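Local atomic coordinates of putative SAM-dependent O-methyltranferase (Podospora anserina, PDB entry 4YMH), a protein that binds S-adenosylmethionine and its product S-adenosyl-L-homocysteine, and probably transfers methyl groups to hydroxyl oxygens as a member of the cation-dependent O-methyltransferase family. Residues F142-A145 against N146-G149; Y153-T156 against I157-G161; H192-P195 against Y196-C200. All blocks are in the same frame, centred on the assembly; numbering follows the deposited sequence.

Interaction 1: residues F142-A145 against N146-G149; sequences FVDA and NKDG. With SAH (S-adenosyl-L-homocysteine), chain E.
Lys147 folds back over the turn that follows strand 138-143 and brings its amino group to Asp144 and Ala145. The lysine and aspartate side chains lie side by side and point the same way. The lysine chain bends at chi2 (-56°) and again near its end, and these bends turn NZ back toward the strand. NZ donates a hydrogen bond to Ala145 O at 3.1 Å, in the carbonyl plane. It also forms a salt bridge of 3.5 Å with Asp144 OD1. Tyr150 OH is a further hydrogen-bond partner of NZ, so this buried group has three polar partners: Ala145 O, Asp144 OD1 and Tyr150 OH.

Asp144 divides its carboxylate between Lys147 and the ligand. OD1 faces Lys147, while OD2 accepts a hydrogen bond of 2.8 Å from the amino N of S-adenosyl-L-homocysteine. CG stands anti to the backbone N (chi1 -167°), which carries the carboxylate to the amino acid end of the ligand.

Asn146 turns toward the other end of the ligand. Its CB lies 3.5 Å from N7 of the adenine, and its OD1 lies 3.2 Å from N6. OD1 is also hydrogen-bonded to Tyr153 OH. On the other branch of the amide, ND2 donates to Asp148 OD1 at 2.9 Å. That bond meets the syn side of the carboxylate, 28° out of its plane. Together the two bonds probably set the amide's rotation. Between the two ends, Ala145 CA lies 3.7 Å from the ribose oxygen O4'. Gly149 N bonds back to Asn146 O and closes the turn. A cofactor lying across the carboxyl end of a central parallel strand is characteristic of the Rossmann-like class I methyltransferase fold.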
ATOM      1  N   PHE A 142      11.072   4.912  -7.960  1.00 16.77           N
ATOM      2  CA  PHE A 142      10.810   3.478  -7.954  1.00 19.83           C
ATOM      3  C   PHE A 142      12.129   2.718  -8.070  1.00 20.72           C
ATOM      4  O   PHE A 142      12.771   2.776  -9.114  1.00 22.73           O
ATOM      5  CB  PHE A 142       9.869   3.127  -9.118  1.00 23.28           C
ATOM      6  CG  PHE A 142       9.412   1.683  -9.150  1.00 24.91           C
ATOM      7  CD1 PHE A 142       8.841   1.087  -8.028  1.00 24.66           C
ATOM      8  CD2 PHE A 142       9.494   0.949 -10.330  1.00 23.03           C
ATOM      9  CE1 PHE A 142       8.390  -0.236  -8.067  1.00 19.59           C
ATOM     10  CE2 PHE A 142       9.047  -0.368 -10.387  1.00 19.04           C
ATOM     11  CZ  PHE A 142       8.498  -0.965  -9.247  1.00 13.24           C
ATOM     12  N   VAL A 143      12.522   1.993  -7.018  1.00 17.24           N
ATOM     13  CA  VAL A 143      13.780   1.236  -7.005  1.00 19.68           C
ATOM     14  C   VAL A 143      13.505  -0.229  -7.295  1.00 22.56           C
ATOM     15  O   VAL A 143      12.871  -0.915  -6.494  1.00 18.19           O
ATOM     16  CB  VAL A 143      14.498   1.353  -5.645  1.00 20.77           C
ATOM     17  CG1 VAL A 143      15.871   0.640  -5.679  1.00 16.95           C
ATOM     18  CG2 VAL A 143      14.653   2.798  -5.282  1.00 20.48           C
ATOM     19  N   ASP A 144      13.970  -0.712  -8.440  1.00 22.53           N
ATOM     20  CA  ASP A 144      13.633  -2.061  -8.854  1.00 23.15           C
ATOM     21  C   ASP A 144      14.791  -2.690  -9.628  1.00 22.90           C
ATOM     22  O   ASP A 144      14.560  -3.444 -10.555  1.00 25.86           O
ATOM     23  CB  ASP A 144      12.350  -2.027  -9.700  1.00 22.75           C
ATOM     24  CG  ASP A 144      11.728  -3.408  -9.924  1.00 28.06           C
ATOM     25  OD1 ASP A 144      12.032  -4.359  -9.175  1.00 27.66           O
ATOM     26  OD2 ASP A 144      10.930  -3.540 -10.878  1.00 27.35           O
ATOM     27  N   ALA A 145      16.029  -2.372  -9.250  1.00 19.40           N
ATOM     28  CA  ALA A 145      17.209  -2.878  -9.974  1.00 23.65           C
ATOM     29  C   ALA A 145      17.920  -4.015  -9.221  1.00 22.11           C
ATOM     30  O   ALA A 145      17.264  -4.871  -8.621  1.00 22.03           O
ATOM     31  CB  ALA A 145      18.179  -1.740 -10.249  1.00 24.98           C
ATOM     32  N   ASN A 146      19.253  -4.023  -9.239  1.00 22.03           N
ATOM     33  CA  ASN A 146      19.999  -5.070  -8.535  1.00 24.89           C
ATOM     34  C   ASN A 146      19.770  -4.947  -7.026  1.00 24.91           C
ATOM     35  O   ASN A 146      19.953  -3.870  -6.441  1.00 22.01           O
ATOM     36  CB  ASN A 146      21.497  -5.008  -8.868  1.00 26.62           C
ATOM     37  CG  ASN A 146      22.065  -3.615  -8.724  1.00 29.48           C
ATOM     38  OD1 ASN A 146      21.481  -2.645  -9.216  1.00 26.32           O
ATOM     39  ND2 ASN A 146      23.201  -3.501  -8.034  1.00 24.54           N
ATOM     40  N   LYS A 147      19.340  -6.042  -6.404  1.00 22.04           N
ATOM     41  CA  LYS A 147      18.921  -5.988  -5.008  1.00 20.38           C
ATOM     42  C   LYS A 147      20.089  -5.639  -4.093  1.00 22.35           C
ATOM     43  O   LYS A 147      19.884  -5.038  -3.031  1.00 24.55           O
ATOM     44  CB  LYS A 147      18.275  -7.309  -4.581  1.00 22.24           C
ATOM     45  CG  LYS A 147      17.191  -7.826  -5.539  1.00 24.77           C
ATOM     46  CD  LYS A 147      16.067  -6.812  -5.781  1.00 29.88           C
ATOM     47  CE  LYS A 147      15.147  -7.320  -6.891  1.00 33.91           C
ATOM     48  NZ  LYS A 147      14.573  -6.204  -7.695  1.00 39.65           N
ATOM     49  N   ASP A 148      21.314  -5.979  -4.499  1.00 22.89           N
ATOM     50  CA  ASP A 148      22.471  -5.671  -3.657  1.00 24.89           C
ATOM     51  C   ASP A 148      22.875  -4.194  -3.766  1.00 26.27           C
ATOM     52  O   ASP A 148      23.772  -3.736  -3.057  1.00 24.40           O
ATOM     53  CB  ASP A 148      23.671  -6.599  -3.983  1.00 24.97           C
ATOM     54  CG  ASP A 148      24.246  -6.392  -5.390  1.00 29.44           C
ATOM     55  OD1 ASP A 148      23.581  -5.806  -6.254  1.00 30.36           O
ATOM     56  OD2 ASP A 148      25.370  -6.865  -5.654  1.00 36.99           O
ATOM     57  N   GLY A 149      22.202  -3.445  -4.637  1.00 21.74           N
ATOM     58  CA  GLY A 149      22.475  -2.022  -4.803  1.00 21.59           C
ATOM     59  C   GLY A 149      21.518  -1.043  -4.114  1.00 22.35           C
ATOM     60  O   GLY A 149      21.795   0.166  -4.044  1.00 22.33           O
TER
HETATM   61  N   SAH E1001      11.013  -2.329 -13.437  1.00 31.95           N
HETATM   62  CA  SAH E1001      10.783  -3.405 -14.359  1.00 35.69           C
HETATM   63  CB  SAH E1001      11.653  -4.617 -14.035  1.00 32.83           C
HETATM   64  CG  SAH E1001      13.089  -4.350 -13.596  1.00 29.14           C
HETATM   65  SD  SAH E1001      13.983  -5.851 -13.442  1.00 31.51           S
HETATM   66  C   SAH E1001       9.341  -3.834 -14.348  1.00 35.76           C
HETATM   67  O   SAH E1001       8.885  -4.434 -15.293  1.00 30.25           O
HETATM   68  OXT SAH E1001       8.651  -3.573 -13.374  1.00 36.11           O
HETATM   69  C5' SAH E1001      15.515  -5.162 -12.965  1.00 30.17           C
HETATM   70  C4' SAH E1001      16.269  -4.458 -14.083  1.00 30.11           C
HETATM   71  O4' SAH E1001      17.386  -3.780 -13.541  1.00 33.68           O
HETATM   72  C3' SAH E1001      16.832  -5.416 -15.105  1.00 32.92           C
HETATM   73  O3' SAH E1001      16.435  -5.054 -16.406  1.00 33.00           O
HETATM   74  C2' SAH E1001      18.326  -5.291 -14.959  1.00 31.31           C
HETATM   75  O2' SAH E1001      19.023  -5.508 -16.145  1.00 28.94           O
HETATM   76  C1' SAH E1001      18.506  -3.909 -14.381  1.00 32.84           C
HETATM   77  N9  SAH E1001      19.735  -3.754 -13.590  1.00 33.36           N
HETATM   78  C8  SAH E1001      20.306  -4.641 -12.795  1.00 32.96           C
HETATM   79  N7  SAH E1001      21.398  -4.143 -12.241  1.00 28.91           N
HETATM   80  C5  SAH E1001      21.534  -2.915 -12.677  1.00 30.80           C
HETATM   81  C6  SAH E1001      22.476  -1.816 -12.474  1.00 30.09           C
HETATM   82  N6  SAH E1001      23.499  -2.002 -11.671  1.00 32.24           N
HETATM   83  N1  SAH E1001      22.269  -0.662 -13.101  1.00 29.65           N
HETATM   84  C2  SAH E1001      21.215  -0.507 -13.895  1.00 29.99           C
HETATM   85  N3  SAH E1001      20.317  -1.446 -14.124  1.00 28.46           N
HETATM   86  C4  SAH E1001      20.424  -2.651 -13.552  1.00 31.11           C

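Interaction 2: residues Y153-T156 against I157-G161. With SAH (S-adenosyl-L-homocysteine), chain E.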
ATOM      1  N   TYR A 153      21.774   3.018  -3.541  1.00 20.42           N
ATOM      2  CA  TYR A 153      20.905   3.918  -4.291  1.00 23.40           C
ATOM      3  C   TYR A 153      20.218   4.889  -3.330  1.00 23.63           C
ATOM      4  O   TYR A 153      20.236   6.119  -3.540  1.00 21.84           O
ATOM      5  CB  TYR A 153      19.867   3.138  -5.093  1.00 25.23           C
ATOM      6  CG  TYR A 153      20.462   2.283  -6.185  1.00 23.11           C
ATOM      7  CD1 TYR A 153      21.551   2.731  -6.931  1.00 23.05           C
ATOM      8  CD2 TYR A 153      19.948   1.024  -6.469  1.00 21.12           C
ATOM      9  CE1 TYR A 153      22.106   1.956  -7.941  1.00 23.82           C
ATOM     10  CE2 TYR A 153      20.503   0.232  -7.480  1.00 21.67           C
ATOM     11  CZ  TYR A 153      21.584   0.705  -8.205  1.00 25.09           C
ATOM     12  OH  TYR A 153      22.144  -0.061  -9.210  1.00 27.49           O
ATOM     13  N   VAL A 154      19.671   4.342  -2.248  1.00 20.30           N
ATOM     14  CA  VAL A 154      18.882   5.183  -1.350  1.00 17.89           C
ATOM     15  C   VAL A 154      19.833   6.190  -0.724  1.00 21.20           C
ATOM     16  O   VAL A 154      19.499   7.378  -0.590  1.00 20.70           O
ATOM     17  CB  VAL A 154      18.139   4.358  -0.270  1.00 19.55           C
ATOM     18  CG1 VAL A 154      17.577   5.276   0.815  1.00 21.29           C
ATOM     19  CG2 VAL A 154      17.009   3.547  -0.899  1.00 19.81           C
ATOM     20  N   LYS A 155      21.056   5.748  -0.431  1.00 20.98           N
ATOM     21  CA  LYS A 155      22.009   6.655   0.196  1.00 24.45           C
ATOM     22  C   LYS A 155      22.260   7.852  -0.732  1.00 25.40           C
ATOM     23  O   LYS A 155      22.168   9.016  -0.309  1.00 23.43           O
ATOM     24  CB  LYS A 155      23.322   5.928   0.517  1.00 24.87           C
ATOM     25  CG  LYS A 155      24.351   6.779   1.218  1.00 31.58           C
ATOM     26  CD  LYS A 155      25.652   6.013   1.374  1.00 35.49           C
ATOM     27  CE  LYS A 155      26.781   6.917   1.824  1.00 42.88           C
ATOM     28  NZ  LYS A 155      26.406   7.558   3.105  1.00 46.58           N
ATOM     29  N   THR A 156      22.505   7.555  -2.007  1.00 24.79           N
ATOM     30  CA  THR A 156      22.797   8.604  -2.973  1.00 23.76           C
ATOM     31  C   THR A 156      21.600   9.531  -3.019  1.00 23.59           C
ATOM     32  O   THR A 156      21.736  10.762  -2.916  1.00 27.26           O
ATOM     33  CB  THR A 156      23.103   8.028  -4.374  1.00 24.36           C
ATOM     34  OG1 THR A 156      24.369   7.352  -4.344  1.00 26.45           O
ATOM     35  CG2 THR A 156      23.173   9.135  -5.429  1.00 23.21           C
ATOM     36  N   ILE A 157      20.421   8.918  -3.065  1.00 21.83           N
ATOM     37  CA  ILE A 157      19.189   9.679  -3.238  1.00 25.56           C
ATOM     38  C   ILE A 157      19.029  10.643  -2.078  1.00 25.52           C
ATOM     39  O   ILE A 157      18.739  11.824  -2.270  1.00 22.87           O
ATOM     40  CB  ILE A 157      17.978   8.742  -3.356  1.00 23.31           C
ATOM     41  CG1 ILE A 157      17.973   8.096  -4.740  1.00 23.83           C
ATOM     42  CG2 ILE A 157      16.692   9.490  -3.115  1.00 25.33           C
ATOM     43  CD1 ILE A 157      17.081   6.888  -4.856  1.00 21.19           C
ATOM     44  N   LEU A 158      19.310  10.176  -0.869  1.00 22.88           N
ATOM     45  CA  LEU A 158      19.110  11.074   0.249  1.00 21.55           C
ATOM     46  C   LEU A 158      20.257  12.068   0.328  1.00 26.07           C
ATOM     47  O   LEU A 158      20.030  13.248   0.611  1.00 25.96           O
ATOM     48  CB  LEU A 158      18.979  10.304   1.546  1.00 20.88           C
ATOM     49  CG  LEU A 158      17.785   9.355   1.520  1.00 18.88           C
ATOM     50  CD1 LEU A 158      17.859   8.443   2.736  1.00 19.73           C
ATOM     51  CD2 LEU A 158      16.469  10.133   1.502  1.00 19.41           C
ATOM     52  N   ASP A 159      21.477  11.611   0.042  1.00 24.04           N
ATOM     53  CA  ASP A 159      22.640  12.476   0.253  1.00 26.56           C
ATOM     54  C   ASP A 159      22.588  13.673  -0.684  1.00 32.04           C
ATOM     55  O   ASP A 159      22.964  14.787  -0.306  1.00 27.83           O
ATOM     56  CB  ASP A 159      23.957  11.721   0.046  1.00 30.13           C
ATOM     57  CG  ASP A 159      24.292  10.773   1.195  1.00 34.64           C
ATOM     58  OD1 ASP A 159      23.605  10.793   2.242  1.00 32.46           O
ATOM     59  OD2 ASP A 159      25.277  10.018   1.049  1.00 35.49           O
ATOM     60  N   GLN A 160      22.116  13.439  -1.909  1.00 32.37           N
ATOM     61  CA  GLN A 160      22.101  14.485  -2.937  1.00 33.96           C
ATOM     62  C   GLN A 160      20.758  15.200  -3.054  1.00 31.26           C
ATOM     63  O   GLN A 160      20.582  16.048  -3.923  1.00 28.38           O
ATOM     64  CB  GLN A 160      22.481  13.901  -4.299  1.00 34.20           C
ATOM     65  CG  GLN A 160      23.812  13.192  -4.278  1.00 35.00           C
ATOM     66  CD  GLN A 160      24.328  12.820  -5.656  1.00 38.41           C
ATOM     67  OE1 GLN A 160      25.291  12.060  -5.805  1.00 42.37           O
ATOM     68  NE2 GLN A 160      23.677  13.357  -6.679  1.00 31.98           N
ATOM     69  N   GLY A 161      19.818  14.860  -2.184  1.00 29.06           N
ATOM     70  CA  GLY A 161      18.512  15.491  -2.209  1.00 28.04           C
ATOM     71  C   GLY A 161      17.759  15.281  -3.509  1.00 27.68           C
ATOM     72  O   GLY A 161      17.163  16.218  -4.039  1.00 27.18           O
TER
HETATM   73  N   SAH E1001      11.013  -2.329 -13.437  1.00 31.95           N
HETATM   74  CA  SAH E1001      10.783  -3.405 -14.359  1.00 35.69           C
HETATM   75  CB  SAH E1001      11.653  -4.617 -14.035  1.00 32.83           C
HETATM   76  CG  SAH E1001      13.089  -4.350 -13.596  1.00 29.14           C
HETATM   77  SD  SAH E1001      13.983  -5.851 -13.442  1.00 31.51           S
HETATM   78  C   SAH E1001       9.341  -3.834 -14.348  1.00 35.76           C
HETATM   79  O   SAH E1001       8.885  -4.434 -15.293  1.00 30.25           O
HETATM   80  OXT SAH E1001       8.651  -3.573 -13.374  1.00 36.11           O
HETATM   81  C5' SAH E1001      15.515  -5.162 -12.965  1.00 30.17           C
HETATM   82  C4' SAH E1001      16.269  -4.458 -14.083  1.00 30.11           C
HETATM   83  O4' SAH E1001      17.386  -3.780 -13.541  1.00 33.68           O
HETATM   84  C3' SAH E1001      16.832  -5.416 -15.105  1.00 32.92           C
HETATM   85  O3' SAH E1001      16.435  -5.054 -16.406  1.00 33.00           O
HETATM   86  C2' SAH E1001      18.326  -5.291 -14.959  1.00 31.31           C
HETATM   87  O2' SAH E1001      19.023  -5.508 -16.145  1.00 28.94           O
HETATM   88  C1' SAH E1001      18.506  -3.909 -14.381  1.00 32.84           C
HETATM   89  N9  SAH E1001      19.735  -3.754 -13.590  1.00 33.36           N
HETATM   90  C8  SAH E1001      20.306  -4.641 -12.795  1.00 32.96           C
HETATM   91  N7  SAH E1001      21.398  -4.143 -12.241  1.00 28.91           N
HETATM   92  C5  SAH E1001      21.534  -2.915 -12.677  1.00 30.80           C
HETATM   93  C6  SAH E1001      22.476  -1.816 -12.474  1.00 30.09           C
HETATM   94  N6  SAH E1001      23.499  -2.002 -11.671  1.00 32.24           N
HETATM   95  N1  SAH E1001      22.269  -0.662 -13.101  1.00 29.65           N
HETATM   96  C2  SAH E1001      21.215  -0.507 -13.895  1.00 29.99           C
HETATM   97  N3  SAH E1001      20.317  -1.446 -14.124  1.00 28.46           N
HETATM   98  C4  SAH E1001      20.424  -2.651 -13.552  1.00 31.11           C
HETATM   99  O   HOH W   1      24.778   9.379   4.172  1.00 45.20           O
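The last turns of helix 150-159 and the Schellman motif at its C-terminal end make up this contact. Tyr153 O, Val154 O, Lys155 O and Thr156 O accept successive i to i+4 hydrogen bonds from the N atoms of Ile157, Leu158, Asp159 and Gln160. Gly161, the first residue to leave helical geometry, has a positive phi of 61°.

Lys155 and Asp159 cross on the exposed side. Their salt bridge, NZ to OD2, is long at 3.4 Å and weak as a hydrogen bond. A water bridges the pair: it accepts from Lys155 NZ at 2.7 Å and donates to Asp159 OD1 at 2.7 Å. OD1 also forms a salt bridge with Arg216. On the buried side, Val154 CG1 packs against Leu158 CD1 at 3.7 Å, the two side chains pointing the same way. Val154 CG1 stands anti to the backbone N (chi1 168°), on the side of the next turn. Phe207, Ile231 and Trp233 extend this apolar patch. Thr156 CG2 lies alongside Gln160 and meets its OE1 at 3.6 Å, while Gln160 NE2 bonds to Lys132 O.

The Tyr153 side chain leads away from this turn to the ligand pocket; its OH is hydrogen-bonded to Asn146 OD1 and lies 3.4 Å from N6 of S-adenosyl-L-homocysteine. The arrangement is that of an amphipathic helix flanking a Rossmann-like sheet, capped by a Schellman motif.

Interaction 3: residues H192-P195 against Y196-C200; sequences HVRP and YWNGC
Val193 lies beside Trp197 at the start of helix 194-212, both side chains pointing the same way. Val193 CG2 meets the indole at its edge, in the ring plane, 3.7 Å from Trp197 CD1. CG2 sits between the backbone N and the carbonyl carbon, which places it at that edge. Trp197 has chi1 -77°, which swings its ring back along the helix toward Val193. CD1 also comes within 3.3 Å of Val193 O, the same oxygen that accepts the backbone bond from Trp197 N. Tyr196 CE2 stands 3.7 Å above one indole face, over its centre. Cys200 SG in turn lies over one face of the Tyr196 ring, toward its rim. With an alanine here instead of Trp197, Val193 CG2 and Tyr196 CE2 would probably lose the indole they pack on, and the tyrosine ring would be freer to turn.

Arg194 and Asn198 run alongside each other on another side of the helix. Arg194 CG touches Asn198 ND2 at 3.5 Å. Beyond that the arginine chain bends at chi3 (-71°), and the guanidinium and amide planes end 48° apart. A water joins them. It accepts from Arg194 NH1, at the edge of the guanidinium, and from Asn198 ND2 at 2.6 Å. The arginine also forms a salt bridge with Asp191 and a hydrogen bond to Ala186 O. Pro195 O accepts a hydrogen bond from Gly199 N at 3.0 Å. This helix start lies at the surface. Trp197 rests on the loop residues Arg177 and Leu179, Asn198 touches Pro183, and Cys200 faces Lys147 in the loop between strand 138-143 and helix 150-159.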
ATOM      1  N   HIS A 192      15.778 -24.184  -8.319  1.00 30.56           N
ATOM      2  CA  HIS A 192      16.740 -23.690  -9.303  1.00 32.96           C
ATOM      3  C   HIS A 192      17.054 -22.199  -9.159  1.00 29.16           C
ATOM      4  O   HIS A 192      18.123 -21.745  -9.570  1.00 27.92           O
ATOM      5  CB  HIS A 192      16.232 -23.968 -10.717  1.00 32.37           C
ATOM      6  CG  HIS A 192      16.223 -25.420 -11.074  1.00 35.69           C
ATOM      7  ND1 HIS A 192      15.763 -25.884 -12.286  1.00 44.29           N
ATOM      8  CD2 HIS A 192      16.631 -26.506 -10.382  1.00 38.88           C
ATOM      9  CE1 HIS A 192      15.891 -27.200 -12.326  1.00 40.34           C
ATOM     10  NE2 HIS A 192      16.417 -27.602 -11.184  1.00 39.90           N
ATOM     11  N   VAL A 193      16.121 -21.432  -8.598  1.00 26.08           N
ATOM     12  CA  VAL A 193      16.354 -20.007  -8.397  1.00 25.06           C
ATOM     13  C   VAL A 193      16.554 -19.662  -6.929  1.00 20.36           C
ATOM     14  O   VAL A 193      16.694 -18.502  -6.574  1.00 24.54           O
ATOM     15  CB  VAL A 193      15.194 -19.164  -8.945  1.00 27.70           C
ATOM     16  CG1 VAL A 193      15.006 -19.446 -10.439  1.00 30.16           C
ATOM     17  CG2 VAL A 193      13.927 -19.464  -8.167  1.00 27.79           C
ATOM     18  N   ARG A 194      16.583 -20.680  -6.079  1.00 27.94           N
ATOM     19  CA  ARG A 194      16.738 -20.475  -4.635  1.00 26.02           C
ATOM     20  C   ARG A 194      18.090 -19.819  -4.245  1.00 22.60           C
ATOM     21  O   ARG A 194      18.098 -18.853  -3.488  1.00 24.82           O
ATOM     22  CB  ARG A 194      16.534 -21.817  -3.915  1.00 29.86           C
ATOM     23  CG  ARG A 194      16.458 -21.760  -2.406  1.00 29.36           C
ATOM     24  CD  ARG A 194      16.045 -23.133  -1.816  1.00 25.75           C
ATOM     25  NE  ARG A 194      14.641 -23.482  -2.083  1.00 26.20           N
ATOM     26  CZ  ARG A 194      13.609 -23.017  -1.379  1.00 26.54           C
ATOM     27  NH1 ARG A 194      13.816 -22.154  -0.394  1.00 24.11           N
ATOM     28  NH2 ARG A 194      12.367 -23.386  -1.671  1.00 25.15           N
ATOM     29  N   PRO A 195      19.239 -20.318  -4.757  1.00 21.23           N
ATOM     30  CA  PRO A 195      20.474 -19.611  -4.377  1.00 22.15           C
ATOM     31  C   PRO A 195      20.488 -18.123  -4.733  1.00 25.44           C
ATOM     32  O   PRO A 195      20.927 -17.278  -3.918  1.00 24.19           O
ATOM     33  CB  PRO A 195      21.553 -20.361  -5.159  1.00 23.36           C
ATOM     34  CG  PRO A 195      21.010 -21.729  -5.275  1.00 30.16           C
ATOM     35  CD  PRO A 195      19.541 -21.573  -5.474  1.00 22.88           C
ATOM     36  N   TYR A 196      20.000 -17.802  -5.928  1.00 24.48           N
ATOM     37  CA  TYR A 196      19.933 -16.412  -6.348  1.00 23.80           C
ATOM     38  C   TYR A 196      19.101 -15.586  -5.345  1.00 20.53           C
ATOM     39  O   TYR A 196      19.541 -14.541  -4.829  1.00 22.54           O
ATOM     40  CB  TYR A 196      19.338 -16.298  -7.769  1.00 26.03           C
ATOM     41  CG  TYR A 196      19.009 -14.876  -8.136  1.00 26.69           C
ATOM     42  CD1 TYR A 196      19.996 -14.010  -8.594  1.00 30.66           C
ATOM     43  CD2 TYR A 196      17.718 -14.379  -7.987  1.00 31.20           C
ATOM     44  CE1 TYR A 196      19.697 -12.694  -8.903  1.00 30.66           C
ATOM     45  CE2 TYR A 196      17.416 -13.074  -8.284  1.00 28.59           C
ATOM     46  CZ  TYR A 196      18.408 -12.236  -8.752  1.00 32.20           C
ATOM     47  OH  TYR A 196      18.109 -10.924  -9.055  1.00 30.81           O
ATOM     48  N   TRP A 197      17.896 -16.057  -5.051  1.00 19.71           N
ATOM     49  CA  TRP A 197      17.021 -15.266  -4.185  1.00 20.91           C
ATOM     50  C   TRP A 197      17.521 -15.217  -2.740  1.00 23.49           C
ATOM     51  O   TRP A 197      17.243 -14.262  -2.032  1.00 18.48           O
ATOM     52  CB  TRP A 197      15.577 -15.785  -4.239  1.00 23.43           C
ATOM     53  CG  TRP A 197      14.877 -15.351  -5.499  1.00 23.93           C
ATOM     54  CD1 TRP A 197      14.459 -16.143  -6.525  1.00 26.73           C
ATOM     55  CD2 TRP A 197      14.545 -14.009  -5.865  1.00 23.50           C
ATOM     56  NE1 TRP A 197      13.880 -15.375  -7.510  1.00 27.35           N
ATOM     57  CE2 TRP A 197      13.915 -14.060  -7.123  1.00 27.65           C
ATOM     58  CE3 TRP A 197      14.707 -12.767  -5.240  1.00 23.59           C
ATOM     59  CZ2 TRP A 197      13.449 -12.915  -7.776  1.00 28.14           C
ATOM     60  CZ3 TRP A 197      14.246 -11.633  -5.884  1.00 22.96           C
ATOM     61  CH2 TRP A 197      13.627 -11.715  -7.146  1.00 25.56           C
ATOM     62  N   ASN A 198      18.261 -16.229  -2.308  1.00 20.01           N
ATOM     63  CA  ASN A 198      18.839 -16.212  -0.966  1.00 25.38           C
ATOM     64  C   ASN A 198      19.904 -15.129  -0.868  1.00 22.86           C
ATOM     65  O   ASN A 198      19.994 -14.416   0.137  1.00 22.35           O
ATOM     66  CB  ASN A 198      19.443 -17.578  -0.614  1.00 28.18           C
ATOM     67  CG  ASN A 198      18.508 -18.433   0.220  1.00 36.32           C
ATOM     68  OD1 ASN A 198      17.984 -17.994   1.251  1.00 33.38           O
ATOM     69  ND2 ASN A 198      18.279 -19.658  -0.232  1.00 42.07           N
ATOM     70  N   GLY A 199      20.718 -15.019  -1.921  1.00 22.77           N
ATOM     71  CA  GLY A 199      21.677 -13.928  -2.005  1.00 22.82           C
ATOM     72  C   GLY A 199      20.987 -12.572  -1.921  1.00 18.94           C
ATOM     73  O   GLY A 199      21.384 -11.676  -1.135  1.00 23.18           O
ATOM     74  N   CYS A 200      19.946 -12.416  -2.742  1.00 19.41           N
ATOM     75  CA  CYS A 200      19.165 -11.183  -2.715  1.00 19.74           C
ATOM     76  C   CYS A 200      18.613 -10.914  -1.321  1.00 19.98           C
ATOM     77  O   CYS A 200      18.654  -9.797  -0.844  1.00 20.57           O
ATOM     78  CB  CYS A 200      18.019 -11.229  -3.724  1.00 22.24           C
ATOM     79  SG  CYS A 200      18.612 -11.149  -5.443  1.00 23.78           S
TER
HETATM   80  O   HOH W   2      19.825 -19.907  -8.586  1.00 22.35           O
HETATM   81  O   HOH W   3      16.290 -21.050   0.794  1.00 21.37           O

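In the fold
The three contacts come in series along the chain and belong to the same O-methyltransferase domain. Interaction 1 is at the end of strand 138-143, in the middle of the mixed sheet. Interaction 2 is in helix 150-159, the next helix; the two are about 14 Å apart between centres. They meet where Asn146 OD1 lies 2.7 Å from Tyr153 OH, a probable hydrogen bond, and both touch the bound S-adenosyl-L-homocysteine. Interaction 3 opens helix 194-212. Its centre is about 15 Å from that of interaction 1. Lys147 CG packs there on Cys200 SG at 3.6 Å. Interactions 2 and 3 do not touch; their nearest atoms are about 12 Å apart. Residues 142-149 thus join the cofactor site to both helices.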